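PDB 3V1Z: endonuclease Bse634IR from Geobacillus stearothermophilus, which acts as a Type IIF restriction endonuclease, recognising a degenerate DNA sequence and, like other nucleases of the PDDEXK clan, probably cutting it with the help of metal ions. Local coordinates for residues A[6-11]-A[51-56]; A[45-50]-A[77-82]; A[214-219]-A[232-237]; A[254-259]-A[268-273]. The protein carries 1 engineered substitution. All blocks are in the same frame, centred on the assembly; numbering follows the deposited sequence.

Contact 1 (A[6-11]-A[51-56])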
loop_
_atom_site.group_PDB
_atom_site.type_symbol
_atom_site.label_atom_id
_atom_site.label_comp_id
_atom_site.label_asym_id
_atom_site.label_seq_id
_atom_site.Cartn_x
_atom_site.Cartn_y
_atom_site.Cartn_z
ATOM N N THR A 6 -0.510 -31.104 22.312
ATOM C CA THR A 6 -0.400 -30.272 23.512
ATOM C C THR A 6 1.042 -29.967 23.929
ATOM O O THR A 6 1.273 -29.102 24.775
ATOM C CB THR A 6 -1.155 -30.899 24.714
ATOM O OG1 THR A 6 -0.659 -32.220 24.961
ATOM C CG2 THR A 6 -2.645 -30.969 24.433
ATOM N N ASN A 7 2.004 -30.679 23.345
ATOM C CA ASN A 7 3.419 -30.445 23.635
ATOM C C ASN A 7 4.105 -29.544 22.605
ATOM O O ASN A 7 5.298 -29.244 22.717
ATOM C CB ASN A 7 4.171 -31.771 23.790
ATOM C CG ASN A 7 3.730 -32.561 25.021
ATOM O OD1 ASN A 7 3.794 -33.790 25.030
ATOM N ND2 ASN A 7 3.281 -31.859 26.062
ATOM N N SER A 8 3.330 -29.113 21.611
ATOM C CA SER A 8 3.795 -28.188 20.582
ATOM C C SER A 8 4.163 -26.820 21.157
ATOM O O SER A 8 3.595 -26.381 22.159
ATOM C CB SER A 8 2.725 -28.030 19.503
ATOM O OG SER A 8 3.096 -27.057 18.550
ATOM N N ASN A 9 5.123 -26.163 20.514
ATOM C CA ASN A 9 5.542 -24.816 20.894
ATOM C C ASN A 9 5.323 -23.785 19.782
ATOM O O ASN A 9 5.944 -22.721 19.782
ATOM C CB ASN A 9 7.003 -24.814 21.369
ATOM C CG ASN A 9 7.169 -25.396 22.765
ATOM O OD1 ASN A 9 8.140 -26.104 23.039
ATOM N ND2 ASN A 9 6.225 -25.098 23.657
ATOM N N CYS A 10 4.421 -24.099 18.854
ATOM C CA CYS A 10 4.078 -23.181 17.764
ATOM C C CYS A 10 3.216 -22.009 18.254
ATOM O O CYS A 10 2.954 -21.063 17.507
ATOM C CB CYS A 10 3.377 -23.927 16.627
ATOM S SG CYS A 10 1.670 -24.376 16.966
ATOM N N VAL A 11 2.761 -22.105 19.501
ATOM C CA VAL A 11 2.052 -21.023 20.186
ATOM C C VAL A 11 2.661 -20.813 21.575
ATOM O O VAL A 11 3.081 -21.770 22.232
ATOM C CB VAL A 11 0.520 -21.272 20.294
ATOM C CG1 VAL A 11 -0.147 -21.185 18.925
ATOM C CG2 VAL A 11 0.216 -22.610 20.967
ATOM N N GLU A 51 -1.278 -23.312 9.070
ATOM C CA GLU A 51 -2.251 -22.505 9.797
ATOM C C GLU A 51 -3.228 -23.398 10.560
ATOM O O GLU A 51 -3.525 -23.141 11.733
ATOM C CB GLU A 51 -2.986 -21.551 8.855
ATOM C CG GLU A 51 -3.965 -20.632 9.569
ATOM C CD GLU A 51 -4.629 -19.631 8.658
ATOM O OE1 GLU A 51 -4.132 -19.416 7.534
ATOM O OE2 GLU A 51 -5.657 -19.052 9.075
ATOM N N ASN A 52 -3.702 -24.445 9.889
ATOM C CA ASN A 52 -4.544 -25.459 10.510
ATOM C C ASN A 52 -3.814 -26.255 11.589
ATOM O O ASN A 52 -4.442 -26.739 12.521
ATOM C CB ASN A 52 -5.133 -26.400 9.452
ATOM C CG ASN A 52 -6.127 -25.700 8.541
ATOM O OD1 ASN A 52 -6.706 -24.674 8.906
ATOM N ND2 ASN A 52 -6.332 -26.256 7.350
ATOM N N TYR A 53 -2.493 -26.378 11.466
ATOM C CA TYR A 53 -1.682 -26.990 12.518
ATOM C C TYR A 53 -1.666 -26.168 13.810
ATOM O O TYR A 53 -1.829 -26.732 14.891
ATOM C CB TYR A 53 -0.252 -27.278 12.040
ATOM C CG TYR A 53 0.672 -27.742 13.148
ATOM C CD1 TYR A 53 0.623 -29.056 13.624
ATOM C CD2 TYR A 53 1.590 -26.868 13.727
ATOM C CE1 TYR A 53 1.470 -29.486 14.651
ATOM C CE2 TYR A 53 2.437 -27.285 14.750
ATOM C CZ TYR A 53 2.371 -28.592 15.206
ATOM O OH TYR A 53 3.216 -28.998 16.219
ATOM N N VAL A 54 -1.463 -24.851 13.712
ATOM C CA VAL A 54 -1.449 -24.013 14.925
ATOM C C VAL A 54 -2.857 -23.914 15.527
ATOM O O VAL A 54 -3.009 -23.831 16.746
ATOM C CB VAL A 54 -0.759 -22.583 14.758
ATOM C CG1 VAL A 54 0.142 -22.503 13.528
ATOM C CG2 VAL A 54 -1.760 -21.461 14.748
ATOM N N LYS A 55 -3.869 -23.950 14.660
ATOM C CA LYS A 55 -5.276 -23.922 15.057
ATOM C C LYS A 55 -5.673 -25.186 15.820
ATOM O O LYS A 55 -6.420 -25.121 16.796
ATOM C CB LYS A 55 -6.171 -23.748 13.828
ATOM C CG LYS A 55 -6.357 -22.305 13.392
ATOM C CD LYS A 55 -7.128 -22.225 12.076
ATOM C CE LYS A 55 -7.599 -20.810 11.799
ATOM N NZ LYS A 55 -8.011 -20.650 10.384
ATOM N N ASP A 56 -5.171 -26.330 15.365
ATOM C CA ASP A 56 -5.352 -27.593 16.068
ATOM C C ASP A 56 -4.630 -27.594 17.413
ATOM O O ASP A 56 -5.149 -28.123 18.400
ATOM C CB ASP A 56 -4.866 -28.751 15.201
ATOM C CG ASP A 56 -5.748 -28.982 13.995
ATOM O OD1 ASP A 56 -6.841 -28.376 13.923
ATOM O OD2 ASP A 56 -5.347 -29.766 13.112
#
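Cys10 drives its sulfur between Tyr53 and Val54, neighbours on helix 43-60. SG lies 3.7 Å from CE2 of the Tyr53 ring and equally close to Val54 CB, so one sulfur packs against an aromatic and an aliphatic side chain together. The sulfur-aromatic approach is slanted: SG is 4.7 Å from the centroid of the Tyr53 ring, 53° off its normal. Tyr53 leans out from the helix with CG anti to the backbone N (chi1 172°), which carries the ring alongside the loop and brings its hydroxyl to Ser8, where Tyr53 OH and Ser8 OG are 3.0 Å apart. Both of these oxygens are hydrogen-bonded to Glu32 OE2, so a carboxylate of helix 26-34 gathers the polar end of the contact. With a leucine in place of Tyr53, Glu32 would probably lose one of its hydroxyl partners and a gap would open beside the Cys10 sulfur. Val11 adds a looser contact, its CG1 4.4 Å from Val54 CB. Val54 also touches Phe71 and Trp78 of helix 68-93. The loop is shaped by an ST turn, in which Cys10 N donates to Ser8 OG over 3.3 Å at a nearly straight 167°. This turn leads directly into the two-stranded antiparallel hairpin 11-16/19-24, whose entry is thereby docked on helix 43-60.

Contact 2 (A[45-50]-A[77-82])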
loop_
_atom_site.group_PDB
_atom_site.type_symbol
_atom_site.label_atom_id
_atom_site.label_comp_id
_atom_site.label_asym_id
_atom_site.label_seq_id
_atom_site.Cartn_x
_atom_site.Cartn_y
_atom_site.Cartn_z
ATOM N N GLU A 45 -1.316 -24.505 -0.136
ATOM C CA GLU A 45 -1.759 -25.627 0.690
ATOM C C GLU A 45 -0.867 -25.845 1.913
ATOM O O GLU A 45 -1.368 -26.159 2.992
ATOM C CB GLU A 45 -1.863 -26.911 -0.142
ATOM C CG GLU A 45 -2.817 -26.813 -1.342
ATOM C CD GLU A 45 -4.281 -27.049 -0.991
ATOM O OE1 GLU A 45 -4.638 -27.037 0.211
ATOM O OE2 GLU A 45 -5.082 -27.252 -1.934
ATOM N N ASN A 46 0.445 -25.677 1.743
ATOM C CA ASN A 46 1.390 -25.755 2.861
ATOM C C ASN A 46 1.169 -24.640 3.882
ATOM O O ASN A 46 1.354 -24.849 5.080
ATOM C CB ASN A 46 2.835 -25.731 2.355
ATOM C CG ASN A 46 3.396 -27.123 2.108
ATOM O OD1 ASN A 46 3.923 -27.766 3.019
ATOM N ND2 ASN A 46 3.304 -27.583 0.869
ATOM N N LEU A 47 0.776 -23.461 3.396
ATOM C CA LEU A 47 0.455 -22.317 4.257
ATOM C C LEU A 47 -0.815 -22.554 5.071
ATOM O O LEU A 47 -0.870 -22.231 6.258
ATOM C CB LEU A 47 0.309 -21.035 3.427
ATOM C CG LEU A 47 1.564 -20.426 2.799
ATOM C CD1 LEU A 47 1.170 -19.339 1.827
ATOM C CD2 LEU A 47 2.500 -19.884 3.862
ATOM N N ASP A 48 -1.833 -23.102 4.411
ATOM C CA ASP A 48 -3.074 -23.503 5.062
ATOM C C ASP A 48 -2.830 -24.660 6.029
ATOM O O ASP A 48 -3.442 -24.713 7.100
ATOM C CB ASP A 48 -4.131 -23.898 4.020
ATOM C CG ASP A 48 -4.631 -22.710 3.205
ATOM O OD1 ASP A 48 -4.403 -21.549 3.613
ATOM O OD2 ASP A 48 -5.264 -22.937 2.151
ATOM N N LYS A 49 -1.934 -25.571 5.644
ATOM C CA LYS A 49 -1.543 -26.710 6.477
ATOM C C LYS A 49 -0.888 -26.245 7.772
ATOM O O LYS A 49 -1.209 -26.746 8.848
ATOM C CB LYS A 49 -0.589 -27.641 5.725
ATOM C CG LYS A 49 -0.173 -28.886 6.513
ATOM C CD LYS A 49 0.997 -29.619 5.867
ATOM C CE LYS A 49 1.480 -30.756 6.762
ATOM N NZ LYS A 49 2.507 -31.629 6.112
ATOM N N LEU A 50 0.033 -25.292 7.655
ATOM C CA LEU A 50 0.696 -24.700 8.810
ATOM C C LEU A 50 -0.291 -23.952 9.695
ATOM O O LEU A 50 -0.157 -23.957 10.918
ATOM C CB LEU A 50 1.786 -23.737 8.356
ATOM C CG LEU A 50 3.183 -24.266 8.061
ATOM C CD1 LEU A 50 3.799 -23.429 6.966
ATOM C CD2 LEU A 50 4.037 -24.226 9.323
ATOM N N THR A 77 5.359 -14.475 7.087
ATOM C CA THR A 77 6.665 -15.040 7.455
ATOM C C THR A 77 6.894 -16.445 6.873
ATOM O O THR A 77 8.001 -16.768 6.423
ATOM C CB THR A 77 6.842 -15.077 8.998
ATOM O OG1 THR A 77 6.951 -13.742 9.493
ATOM C CG2 THR A 77 8.085 -15.846 9.396
ATOM N N TRP A 78 5.855 -17.276 6.892
ATOM C CA TRP A 78 5.965 -18.623 6.343
ATOM C C TRP A 78 6.372 -18.581 4.869
ATOM O O TRP A 78 7.377 -19.179 4.491
ATOM C CB TRP A 78 4.665 -19.412 6.521
ATOM C CG TRP A 78 4.327 -19.762 7.938
ATOM C CD1 TRP A 78 5.196 -19.916 8.980
ATOM C CD2 TRP A 78 3.021 -20.035 8.456
ATOM N NE1 TRP A 78 4.509 -20.252 10.123
ATOM C CE2 TRP A 78 3.170 -20.335 9.827
ATOM C CE3 TRP A 78 1.733 -20.049 7.892
ATOM C CZ2 TRP A 78 2.076 -20.653 10.655
ATOM C CZ3 TRP A 78 0.641 -20.357 8.715
ATOM C CH2 TRP A 78 0.826 -20.650 10.085
ATOM N N PHE A 79 5.593 -17.862 4.064
ATOM C CA PHE A 79 5.870 -17.656 2.640
ATOM C C PHE A 79 7.300 -17.137 2.398
ATOM O O PHE A 79 8.021 -17.675 1.566
ATOM C CB PHE A 79 4.809 -16.712 2.047
ATOM C CG PHE A 79 4.794 -16.650 0.538
ATOM C CD1 PHE A 79 4.540 -17.785 -0.228
ATOM C CD2 PHE A 79 4.991 -15.440 -0.112
ATOM C CE1 PHE A 79 4.518 -17.718 -1.627
ATOM C CE2 PHE A 79 4.969 -15.356 -1.503
ATOM C CZ PHE A 79 4.729 -16.500 -2.266
ATOM N N GLU A 80 7.722 -16.123 3.154
ATOM C CA GLU A 80 9.075 -15.568 2.991
ATOM C C GLU A 80 10.171 -16.593 3.294
ATOM O O GLU A 80 11.160 -16.682 2.564
ATOM C CB GLU A 80 9.261 -14.302 3.825
ATOM C CG GLU A 80 8.446 -13.114 3.321
ATOM C CD GLU A 80 8.066 -12.134 4.430
ATOM O OE1 GLU A 80 8.819 -12.012 5.422
ATOM O OE2 GLU A 80 6.999 -11.491 4.310
ATOM N N VAL A 81 9.980 -17.373 4.355
ATOM C CA VAL A 81 10.943 -18.407 4.738
ATOM C C VAL A 81 10.955 -19.562 3.723
ATOM O O VAL A 81 12.022 -20.044 3.340
ATOM C CB VAL A 81 10.723 -18.903 6.194
ATOM C CG1 VAL A 81 11.637 -20.070 6.522
ATOM C CG2 VAL A 81 10.967 -17.768 7.188
ATOM N N MET A 82 9.777 -19.977 3.264
ATOM C CA MET A 82 9.685 -20.984 2.204
ATOM C C MET A 82 10.485 -20.549 0.974
ATOM O O MET A 82 11.231 -21.346 0.404
ATOM C CB MET A 82 8.224 -21.250 1.822
ATOM C CG MET A 82 7.440 -22.129 2.799
ATOM S SD MET A 82 5.676 -22.143 2.364
ATOM C CE MET A 82 4.998 -23.006 3.779
#
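Leu50 and Trp78 meet where two successive helices, 43-60 and 68-93, pack as a helix-loop-helix pair, their short segments running at 130° to each other with axes 10.4 Å apart. Leu50 lays its CB over one face of the indole, a CH-pi contact 3.5 Å from the centroid of the six-membered ring of Trp78 and 8° off the normal. The two side chains slide past each other in opposite directions; Leu50 CD1 lies 3.8 Å from Trp78 CD2, and Leu50 CD2 comes near CE2 and NE1. Leu47, one turn earlier, sets CD2 against Trp78 CB at 3.5 Å, and its CD1 lies 4.2 Å from Phe79 CD1. The chain of Met82 runs extended beyond CG (chi2 171°), which delivers the methyl to helix 43-60, where CE meets Leu50 CD1 tip to tip at a tight 3.4 Å and also touches Asn46 CB at 3.8 Å. No hydrogen bond joins the two segments. The side chains that meet are apolar apart from Asn46, which contributes its CB, and Leu47 O comes 3.4 Å from Trp78 CZ3. Beyond this shell, Leu30 of helix 26-34 packs on Leu50 and Trp78, while Phe280 backs Met82 and Asn46. Asn46 turns its amide to Tyr34 and to the carbonyls of Thr40 and Ser42. The indole is fixed in its rotation by a bond from Trp78 NE1 to the carbonyl oxygen of Pro26.

Contact 3 (A[214-219]-A[232-237])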
loop_
_atom_site.group_PDB
_atom_site.type_symbol
_atom_site.label_atom_id
_atom_site.label_comp_id
_atom_site.label_asym_id
_atom_site.label_seq_id
_atom_site.Cartn_x
_atom_site.Cartn_y
_atom_site.Cartn_z
ATOM N N ASN A 214 9.369 1.722 -8.195
ATOM C CA ASN A 214 9.598 3.114 -8.568
ATOM C C ASN A 214 10.744 3.768 -7.788
ATOM O O ASN A 214 11.625 4.390 -8.386
ATOM C CB ASN A 214 8.310 3.935 -8.424
ATOM C CG ASN A 214 8.408 5.290 -9.094
ATOM O OD1 ASN A 214 8.567 5.378 -10.306
ATOM N ND2 ASN A 214 8.322 6.354 -8.305
ATOM N N ILE A 215 10.738 3.614 -6.467
ATOM C CA ILE A 215 11.758 4.241 -5.619
ATOM C C ILE A 215 13.131 3.603 -5.812
ATOM O O ILE A 215 14.146 4.309 -5.806
ATOM C CB ILE A 215 11.359 4.247 -4.104
ATOM C CG1 ILE A 215 10.058 5.024 -3.877
ATOM C CG2 ILE A 215 12.477 4.813 -3.207
ATOM C CD1 ILE A 215 10.005 6.418 -4.490
ATOM N N LEU A 216 13.152 2.279 -5.977
ATOM C CA LEU A 216 14.395 1.526 -6.095
ATOM C C LEU A 216 15.094 1.816 -7.415
ATOM O O LEU A 216 16.319 1.952 -7.454
ATOM C CB LEU A 216 14.147 0.017 -5.950
ATOM C CG LEU A 216 13.829 -0.576 -4.570
ATOM C CD1 LEU A 216 13.442 -2.046 -4.703
ATOM C CD2 LEU A 216 14.991 -0.417 -3.600
ATOM N N LYS A 217 14.299 1.905 -8.481
ATOM C CA LYS A 217 14.779 2.224 -9.816
ATOM C C LYS A 217 15.200 3.680 -9.945
ATOM O O LYS A 217 16.001 4.018 -10.816
ATOM C CB LYS A 217 13.716 1.875 -10.871
ATOM C CG LYS A 217 13.497 0.380 -11.020
ATOM C CD LYS A 217 12.526 0.049 -12.135
ATOM C CE LYS A 217 12.528 -1.450 -12.384
ATOM N NZ LYS A 217 11.792 -1.782 -13.621
ATOM N N SER A 218 14.647 4.529 -9.079
ATOM C CA SER A 218 14.999 5.945 -8.998
ATOM C C SER A 218 16.342 6.132 -8.281
ATOM O O SER A 218 17.169 6.951 -8.700
ATOM C CB SER A 218 13.872 6.742 -8.314
ATOM O OG SER A 218 14.309 8.020 -7.859
ATOM N N LEU A 219 16.563 5.366 -7.211
ATOM C CA LEU A 219 17.876 5.334 -6.560
ATOM C C LEU A 219 18.944 4.734 -7.491
ATOM O O LEU A 219 20.081 5.191 -7.504
ATOM C CB LEU A 219 17.825 4.547 -5.244
ATOM C CG LEU A 219 17.076 5.143 -4.040
ATOM C CD1 LEU A 219 16.730 4.051 -3.026
ATOM C CD2 LEU A 219 17.872 6.253 -3.375
ATOM N N ALA A 232 24.206 -1.146 -17.080
ATOM C CA ALA A 232 23.756 -1.749 -15.823
ATOM C C ALA A 232 22.241 -1.655 -15.665
ATOM O O ALA A 232 21.639 -0.607 -15.914
ATOM C CB ALA A 232 24.460 -1.111 -14.631
ATOM N N GLU A 233 21.629 -2.767 -15.273
ATOM C CA GLU A 233 20.186 -2.823 -15.085
ATOM C C GLU A 233 19.821 -3.306 -13.688
ATOM O O GLU A 233 20.524 -4.134 -13.093
ATOM C CB GLU A 233 19.539 -3.733 -16.137
ATOM C CG GLU A 233 19.057 -3.024 -17.404
ATOM C CD GLU A 233 18.410 -3.982 -18.404
ATOM O OE1 GLU A 233 18.926 -5.111 -18.570
ATOM O OE2 GLU A 233 17.387 -3.609 -19.033
ATOM N N PHE A 234 18.733 -2.756 -13.164
ATOM C CA PHE A 234 18.097 -3.258 -11.956
ATOM C C PHE A 234 16.634 -3.498 -12.276
ATOM O O PHE A 234 15.932 -2.592 -12.737
ATOM C CB PHE A 234 18.226 -2.277 -10.784
ATOM C CG PHE A 234 17.492 -2.724 -9.546
ATOM C CD1 PHE A 234 18.085 -3.612 -8.651
ATOM C CD2 PHE A 234 16.196 -2.274 -9.283
ATOM C CE1 PHE A 234 17.403 -4.041 -7.510
ATOM C CE2 PHE A 234 15.507 -2.701 -8.149
ATOM C CZ PHE A 234 16.115 -3.586 -7.257
ATOM N N LYS A 235 16.182 -4.724 -12.035
ATOM C CA LYS A 235 14.800 -5.071 -12.284
ATOM C C LYS A 235 14.058 -5.368 -10.989
ATOM O O LYS A 235 14.630 -5.876 -10.031
ATOM C CB LYS A 235 14.699 -6.241 -13.270
ATOM C CG LYS A 235 14.871 -5.836 -14.738
ATOM C CD LYS A 235 14.560 -7.000 -15.678
ATOM C CE LYS A 235 14.540 -6.582 -17.144
ATOM N NZ LYS A 235 15.875 -6.157 -17.657
ATOM N N TYR A 236 12.777 -5.034 -10.963
ATOM C CA TYR A 236 11.956 -5.311 -9.802
ATOM C C TYR A 236 10.763 -6.181 -10.151
ATOM O O TYR A 236 10.074 -5.958 -11.148
ATOM C CB TYR A 236 11.505 -4.020 -9.120
ATOM C CG TYR A 236 10.894 -4.285 -7.771
ATOM C CD1 TYR A 236 11.700 -4.622 -6.688
ATOM C CD2 TYR A 236 9.511 -4.245 -7.587
ATOM C CE1 TYR A 236 11.158 -4.891 -5.457
ATOM C CE2 TYR A 236 8.955 -4.506 -6.341
ATOM C CZ TYR A 236 9.795 -4.830 -5.283
ATOM O OH TYR A 236 9.280 -5.095 -4.041
ATOM N N TYR A 237 10.520 -7.174 -9.306
ATOM C CA TYR A 237 9.524 -8.190 -9.587
ATOM C C TYR A 237 8.557 -8.361 -8.429
ATOM O O TYR A 237 8.878 -8.044 -7.276
ATOM C CB TYR A 237 10.218 -9.523 -9.868
ATOM C CG TYR A 237 11.103 -9.535 -11.098
ATOM C CD1 TYR A 237 10.570 -9.759 -12.368
ATOM C CD2 TYR A 237 12.477 -9.344 -10.984
ATOM C CE1 TYR A 237 11.385 -9.773 -13.496
ATOM C CE2 TYR A 237 13.296 -9.365 -12.092
ATOM C CZ TYR A 237 12.752 -9.577 -13.344
ATOM O OH TYR A 237 13.590 -9.600 -14.434
#
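Leu216 faces two aromatic rings of segment 232-237, those of Phe234 and Tyr236. These two residues, separated by Lys235, both hold CG anti to the backbone N (chi1 176° and -168°), so that their rings stand on the helix side of the chain next to each other. Leu216 CB lies 3.8 Å from Phe234 CE2, and its methyl CD1 reaches Tyr236 CD1 at 3.7 Å. In both cases the aliphatic atom approaches the ring at a slant. The leucine side chain thus bridges the two aromatics. Lys217 takes a different course, crossing Phe234 obliquely: its CG sits at the edge of the phenyl ring, near the ring plane and 4.2 Å from CD2 of Phe234. From there the chain is extended, and CE passes 3.6 Å from Phe234 O and 3.9 Å from Tyr236 N. This stretched shape takes the ammonium past the strand, where NZ forms salt bridges with Glu268 and Asp272 and donates to the carbonyl oxygen of Arg269. Three acceptors therefore hold the end of the lysine, while its methylenes serve as packing surface. Helix 207-226 and strand 235-240 belong to a beta-alpha-beta unit with strand 191-198, and the short segments here run nearly antiparallel, at 168° with axes 8.9 Å apart. Within the central mixed sheet, strand 235-240 lies between strands 191-198 and 273-276, and Phe234 also packs on Leu191.

Contact 4 (A[254-259]-A[268-273])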
loop_
_atom_site.group_PDB
_atom_site.type_symbol
_atom_site.label_atom_id
_atom_site.label_comp_id
_atom_site.label_asym_id
_atom_site.label_seq_id
_atom_site.Cartn_x
_atom_site.Cartn_y
_atom_site.Cartn_z
ATOM N N THR A 254 2.139 -0.497 -14.340
ATOM C CA THR A 254 2.330 0.929 -14.077
ATOM C C THR A 254 3.802 1.331 -14.172
ATOM O O THR A 254 4.694 0.577 -13.779
ATOM C CB THR A 254 1.686 1.347 -12.735
ATOM O OG1 THR A 254 0.276 1.104 -12.806
ATOM C CG2 THR A 254 1.917 2.824 -12.430
ATOM N N ALA A 255 4.033 2.523 -14.717
ATOM C CA ALA A 255 5.371 2.980 -15.063
ATOM C C ALA A 255 6.130 3.502 -13.863
ATOM O O ALA A 255 5.539 4.027 -12.919
ATOM C CB ALA A 255 5.290 4.066 -16.126
ATOM N N ALA A 256 7.450 3.338 -13.907
ATOM C CA ALA A 256 8.352 4.131 -13.086
ATOM C C ALA A 256 8.304 5.528 -13.710
ATOM O O ALA A 256 8.810 5.738 -14.812
ATOM C CB ALA A 256 9.764 3.551 -13.138
ATOM N N THR A 257 7.662 6.463 -13.018
ATOM C CA THR A 257 7.223 7.725 -13.624
ATOM C C THR A 257 8.332 8.627 -14.179
ATOM O O THR A 257 8.082 9.434 -15.069
ATOM C CB THR A 257 6.294 8.538 -12.682
ATOM O OG1 THR A 257 6.937 8.738 -11.419
ATOM C CG2 THR A 257 4.984 7.812 -12.462
ATOM N N HIS A 258 9.549 8.485 -13.658
ATOM C CA HIS A 258 10.687 9.265 -14.151
ATOM C C HIS A 258 11.121 8.884 -15.579
ATOM O O HIS A 258 11.892 9.605 -16.215
ATOM C CB HIS A 258 11.867 9.209 -13.171
ATOM C CG HIS A 258 12.254 7.823 -12.755
ATOM N ND1 HIS A 258 11.517 7.081 -11.853
ATOM C CD2 HIS A 258 13.311 7.052 -13.102
ATOM C CE1 HIS A 258 12.100 5.910 -11.671
ATOM N NE2 HIS A 258 13.192 5.868 -12.414
ATOM N N THR A 259 10.597 7.773 -16.085
ATOM C CA THR A 259 10.952 7.274 -17.407
ATOM C C THR A 259 9.950 7.685 -18.488
ATOM O O THR A 259 10.166 7.401 -19.662
ATOM C CB THR A 259 11.092 5.730 -17.413
ATOM O OG1 THR A 259 9.809 5.127 -17.197
ATOM C CG2 THR A 259 12.072 5.259 -16.340
ATOM N N GLU A 268 9.707 2.468 -18.760
ATOM C CA GLU A 268 9.986 1.273 -17.984
ATOM C C GLU A 268 8.869 1.049 -16.968
ATOM O O GLU A 268 8.417 1.992 -16.300
ATOM C CB GLU A 268 11.332 1.417 -17.265
ATOM C CG GLU A 268 11.730 0.220 -16.418
ATOM C CD GLU A 268 13.114 0.350 -15.796
ATOM O OE1 GLU A 268 13.600 1.498 -15.648
ATOM O OE2 GLU A 268 13.710 -0.703 -15.454
ATOM N N ARG A 269 8.419 -0.200 -16.867
ATOM C CA ARG A 269 7.555 -0.626 -15.771
ATOM C C ARG A 269 8.324 -0.512 -14.458
ATOM O O ARG A 269 9.507 -0.847 -14.408
ATOM C CB ARG A 269 7.121 -2.079 -15.976
ATOM C CG ARG A 269 6.098 -2.266 -17.072
ATOM C CD ARG A 269 5.812 -3.732 -17.325
ATOM N NE ARG A 269 5.274 -4.410 -16.144
ATOM C CZ ARG A 269 4.744 -5.632 -16.153
ATOM N NH1 ARG A 269 4.666 -6.320 -17.293
ATOM N NH2 ARG A 269 4.287 -6.162 -15.020
ATOM N N ALA A 270 7.659 -0.035 -13.407
ATOM C CA ALA A 270 8.244 -0.038 -12.055
ATOM C C ALA A 270 8.437 -1.483 -11.554
ATOM O O ALA A 270 9.434 -1.801 -10.897
ATOM C CB ALA A 270 7.372 0.756 -11.091
ATOM N N VAL A 271 7.475 -2.342 -11.883
ATOM C CA VAL A 271 7.553 -3.775 -11.609
ATOM C C VAL A 271 7.600 -4.518 -12.931
ATOM O O VAL A 271 6.616 -4.548 -13.691
ATOM C CB VAL A 271 6.354 -4.287 -10.764
ATOM C CG1 VAL A 271 6.489 -5.783 -10.480
ATOM C CG2 VAL A 271 6.230 -3.498 -9.461
ATOM N N ASP A 272 8.750 -5.119 -13.203
ATOM C CA ASP A 272 9.013 -5.741 -14.498
ATOM C C ASP A 272 8.147 -6.947 -14.804
ATOM O O ASP A 272 7.765 -7.148 -15.960
ATOM C CB ASP A 272 10.489 -6.078 -14.628
ATOM C CG ASP A 272 11.337 -4.844 -14.641
ATOM O OD1 ASP A 272 11.450 -4.237 -15.724
ATOM O OD2 ASP A 272 11.847 -4.459 -13.565
ATOM N N ASP A 273 7.817 -7.728 -13.777
ATOM C CA ASP A 273 6.918 -8.881 -13.950
ATOM C C ASP A 273 6.321 -9.302 -12.610
ATOM O O ASP A 273 6.902 -9.041 -11.548
ATOM C CB ASP A 273 7.676 -10.055 -14.594
ATOM C CG ASP A 273 6.782 -10.957 -15.450
ATOM O OD1 ASP A 273 5.539 -10.848 -15.405
ATOM O OD2 ASP A 273 7.347 -11.795 -16.179
HETATM O O HOH W 1 4.843 -1.557 -12.235
#
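Ala256 N donates to Glu268 O over 2.9 Å, and Ala270 N returns a bond to Thr254 O over 3.1 Å, the donor lying in the carbonyl plane. These two bonds flank Ala255 and Arg269, a non-hydrogen-bonded pair in a single antiparallel bridge, whose CA atoms come within 4.3 Å. A third bond uses a side chain: Glu268 N points almost straight, at 173°, to Thr259 OG1 3.1 Å away. That hydroxyl donates in turn to Ala256 O at 2.7 Å, a carbonyl that also accepts from Thr259 N. Rotation of OG1 into the space between the backbone N and carbonyl carbon of Thr259 (chi1 68°) lets it serve both segments. A valine at Thr259 would probably leave Glu268 N without its acceptor and take from Ala256 O one of its two donors. A water extends the network by donating to Thr254 O, 2.6 Å away, and accepting from Val271 N. CB of Ala256 faces CB of Ala270 at 4.2 Å, and Thr259 CG2 lies 4.0 Å from Glu268 CB. Farther out, Thr254 OG1 bonds to Ala251 O and to Ile141 N of the second subunit, and Thr257 OG1 to Asn214 of the second subunit. Both segments belong to the connection from helix 246-251 to strand 273-276, with Ala256 against Asn214 of helix 207-226 in the same chain.

Overall arrangement
The four contacts form two groups on opposite sides of the chain's centre. Contacts 1 and 2, with centres 14 Å apart, share helix 43-60. Contacts 3 and 4, with centres 9 Å apart, are joined by a probable hydrogen bond of 2.6 Å from Asp272 N to Tyr236 O; both touch the second subunit. Nearest atoms of contacts 2 and 3 are about 10 Å apart. Asp146 and Leu197 bind calcium in this protein, though no ion is bound to this chain here; the side chains of Phe79 and Leu197 are about 4 Å apart, those of Tyr236 and Asp146 about 6 Å. The nearest atoms of contact 2 are about 3 Å from the DNA, those of contact 4 about 11 Å.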